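Local structure of brain tumor protein (Drosophila melanogaster American nodavirus, 6J9R) at residues Q86-L91 with E124-T129. The protein is a TRIM-family translational repressor whose coiled-coil domain, the part described here, forms a dimer of two long helical chains. Numbering follows the deposited sequence.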
ATOM      1  N   GLN B  86      27.747  33.025   7.084  1.00 41.21           N
ATOM      2  CA  GLN B  86      27.734  34.302   7.783  1.00 36.46           C
ATOM      3  C   GLN B  86      28.786  34.317   8.903  1.00 38.19           C
ATOM      4  O   GLN B  86      29.459  35.320   9.112  1.00 43.54           O
ATOM      5  CB  GLN B  86      26.328  34.592   8.320  1.00 31.49           C
ATOM      6  CG  GLN B  86      26.192  35.957   8.974  1.00 42.93           C
ATOM      7  CD  GLN B  86      26.689  37.109   8.093  1.00 51.32           C
ATOM      8  OE1 GLN B  86      27.651  37.824   8.443  1.00 54.20           O
ATOM      9  NE2 GLN B  86      26.025  37.307   6.961  1.00 46.30           N
ATOM     10  N   ARG B  87      28.934  33.198   9.605  1.00 36.02           N
ATOM     11  CA  ARG B  87      29.972  33.072  10.619  1.00 40.63           C
ATOM     12  C   ARG B  87      31.345  33.151   9.954  1.00 42.73           C
ATOM     13  O   ARG B  87      32.259  33.771  10.491  1.00 46.95           O
ATOM     14  CB  ARG B  87      29.806  31.763  11.394  1.00 44.29           C
ATOM     15  CG  ARG B  87      31.002  31.343  12.243  1.00 47.57           C
ATOM     16  CD  ARG B  87      30.599  30.504  13.456  1.00 58.37           C
ATOM     17  NE  ARG B  87      31.762  29.992  14.185  1.00 67.74           N
ATOM     18  CZ  ARG B  87      32.444  30.640  15.131  1.00 71.60           C
ATOM     19  NH1 ARG B  87      32.092  31.863  15.521  1.00 69.39           N
ATOM     20  NH2 ARG B  87      33.490  30.048  15.697  1.00 74.25           N
ATOM     21  N   SER B  88      31.475  32.549   8.772  1.00 39.44           N
ATOM     22  CA  SER B  88      32.716  32.644   8.011  1.00 40.51           C
ATOM     23  C   SER B  88      33.036  34.095   7.594  1.00 38.58           C
ATOM     24  O   SER B  88      34.177  34.536   7.729  1.00 28.07           O
ATOM     25  CB  SER B  88      32.655  31.748   6.772  1.00 35.39           C
ATOM     26  OG  SER B  88      32.854  30.385   7.115  1.00 37.73           O
ATOM     27  N   ARG B  89      32.041  34.844   7.119  1.00 26.89           N
ATOM     28  CA  ARG B  89      32.284  36.242   6.761  1.00 29.48           C
ATOM     29  C   ARG B  89      32.785  37.030   7.970  1.00 35.01           C
ATOM     30  O   ARG B  89      33.675  37.868   7.858  1.00 41.69           O
ATOM     31  CB  ARG B  89      31.025  36.906   6.208  1.00 29.30           C
ATOM     32  CG  ARG B  89      30.474  36.255   4.960  1.00 36.54           C
ATOM     33  CD  ARG B  89      29.497  37.183   4.256  1.00 42.34           C
ATOM     34  NE  ARG B  89      29.043  36.652   2.968  1.00 53.59           N
ATOM     35  N   ASP B  90      32.221  36.743   9.131  1.00 40.02           N
ATOM     36  CA  ASP B  90      32.601  37.453  10.339  1.00 43.36           C
ATOM     37  C   ASP B  90      33.961  37.008  10.882  1.00 36.45           C
ATOM     38  O   ASP B  90      34.684  37.817  11.427  1.00 35.19           O
ATOM     39  CB  ASP B  90      31.470  37.336  11.369  1.00 45.43           C
ATOM     40  CG  ASP B  90      30.255  38.211  10.971  1.00 47.10           C
ATOM     41  OD1 ASP B  90      30.466  39.394  10.589  1.00 39.18           O
ATOM     42  OD2 ASP B  90      29.105  37.719  10.973  1.00 50.72           O
ATOM     43  N   LEU B  91      34.308  35.733  10.729  1.00 34.73           N
ATOM     44  CA  LEU B  91      35.626  35.242  11.136  1.00 31.73           C
ATOM     45  C   LEU B  91      36.733  35.745  10.216  1.00 32.64           C
ATOM     46  O   LEU B  91      37.833  36.079  10.662  1.00 36.18           O
ATOM     47  CB  LEU B  91      35.651  33.716  11.169  1.00 32.08           C
ATOM     48  CG  LEU B  91      35.044  33.038  12.396  1.00 39.53           C
ATOM     49  CD1 LEU B  91      35.105  31.491  12.279  1.00 34.95           C
ATOM     50  CD2 LEU B  91      35.761  33.527  13.651  1.00 37.86           C
ATOM     51  N   GLU B 124      40.070  27.164  12.495  1.00 45.65           N
ATOM     52  CA  GLU B 124      40.316  25.747  12.284  1.00 48.24           C
ATOM     53  C   GLU B 124      38.996  24.986  12.349  1.00 49.43           C
ATOM     54  O   GLU B 124      38.729  24.102  11.539  1.00 55.38           O
ATOM     55  CB  GLU B 124      41.309  25.218  13.320  1.00 41.19           C
ATOM     56  CG  GLU B 124      41.797  23.795  13.079  1.00 50.88           C
ATOM     57  CD  GLU B 124      42.741  23.297  14.189  1.00 53.23           C
ATOM     58  N   GLN B 125      38.169  25.349  13.318  1.00 41.83           N
ATOM     59  CA  GLN B 125      36.870  24.732  13.477  1.00 40.28           C
ATOM     60  C   GLN B 125      35.944  25.040  12.293  1.00 38.42           C
ATOM     61  O   GLN B 125      35.267  24.154  11.785  1.00 45.18           O
ATOM     62  CB  GLN B 125      36.231  25.204  14.787  1.00 42.94           C
ATOM     63  N   GLN B 126      35.923  26.296  11.855  1.00 36.50           N
ATOM     64  CA  GLN B 126      35.065  26.688  10.746  1.00 41.49           C
ATOM     65  C   GLN B 126      35.472  25.955   9.469  1.00 47.70           C
ATOM     66  O   GLN B 126      34.628  25.517   8.691  1.00 49.82           O
ATOM     67  CB  GLN B 126      35.125  28.193  10.523  1.00 33.45           C
ATOM     68  CG  GLN B 126      34.005  28.750   9.660  1.00 27.21           C
ATOM     69  CD  GLN B 126      32.665  28.713  10.350  1.00 36.66           C
ATOM     70  OE1 GLN B 126      32.567  28.332  11.511  1.00 47.89           O
ATOM     71  NE2 GLN B 126      31.620  29.124   9.645  1.00 35.92           N
ATOM     72  N   LEU B 127      36.777  25.802   9.278  1.00 53.79           N
ATOM     73  CA  LEU B 127      37.283  25.113   8.107  1.00 55.81           C
ATOM     74  C   LEU B 127      36.970  23.620   8.189  1.00 61.98           C
ATOM     75  O   LEU B 127      36.589  23.020   7.191  1.00 68.47           O
ATOM     76  CB  LEU B 127      38.793  25.348   7.964  1.00 53.77           C
ATOM     77  CG  LEU B 127      39.492  24.910   6.672  1.00 54.93           C
ATOM     78  N   GLN B 128      37.073  23.035   9.382  1.00 60.32           N
ATOM     79  CA  GLN B 128      36.818  21.604   9.532  1.00 60.42           C
ATOM     80  C   GLN B 128      35.354  21.255   9.295  1.00 61.74           C
ATOM     81  O   GLN B 128      35.060  20.337   8.531  1.00 66.40           O
ATOM     82  CB  GLN B 128      37.258  21.114  10.917  1.00 64.42           C
ATOM     83  CG  GLN B 128      38.707  20.597  10.969  1.00 69.03           C
ATOM     84  CD  GLN B 128      39.208  20.351  12.391  1.00 69.62           C
ATOM     85  N   THR B 129      34.432  21.995   9.909  1.00 56.09           N
ATOM     86  CA  THR B 129      33.017  21.778   9.617  1.00 54.98           C
ATOM     87  C   THR B 129      32.643  22.277   8.230  1.00 54.19           C
ATOM     88  O   THR B 129      31.525  22.064   7.789  1.00 62.11           O
ATOM     89  CB  THR B 129      32.091  22.483  10.627  1.00 54.40           C
ATOM     90  OG1 THR B 129      32.173  23.899  10.432  1.00 61.97           O
ATOM     91  CG2 THR B 129      32.492  22.158  12.040  1.00 51.35           C
TER
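Helix 86-91 and helix 124-128 run roughly antiparallel, at 146° between their N-to-C directions, with their axes 10.8 Å apart at closest approach and Ser88 and Gln126 as the nearest CA pair, 7.0 Å apart. Gln126 carries the contact, reaching across to helix 86-91 so that Arg87, Ser88 and Leu91 all touch it. Its CG stands anti to the backbone N (chi1 -164°), and a bend at chi2 turns the amide along helix 86-91, between the hydroxyl of Ser88 and the aliphatic stem of Arg87. NE2 of Gln126 donates to OG of Ser88 over 3.1 Å, with the hydroxyl oxygen lying close to the amide plane. The same OG is hydrogen-bonded to the backbone carbonyl of Trp84, one turn earlier, so two bonds grip this buried oxygen. On the amide's other arm, OE1 takes a weak, strongly bent bond from NE of Arg87 at 3.2 Å, the guanidinium and amide planes standing 77° apart. The two helices belong to the hairpin of the TRIM coiled coil, in which the long helix 30-104 is followed by a turn and the shorter helix 110-128 folds back along it. Near the end of that returning helix the backbone O of Gln126 accepts a hydrogen bond from Trp84 NE1, while Ile23 of the second subunit packs against both Ser88 and Gln126. Leu91 supplies the apolar side: its CD1 rests 3.7 Å from CB of Gln126 and also sits over the centre of one face of the Arg87 guanidinium. Arg87 CG lies 3.5 Å from NE2 of Gln126, and from there the extended chain carries NE to OE1, so methylene packing accompanies the weak polar link; the side chain of Leu91 also packs on Leu119, Ser122 and Leu123 of the returning helix.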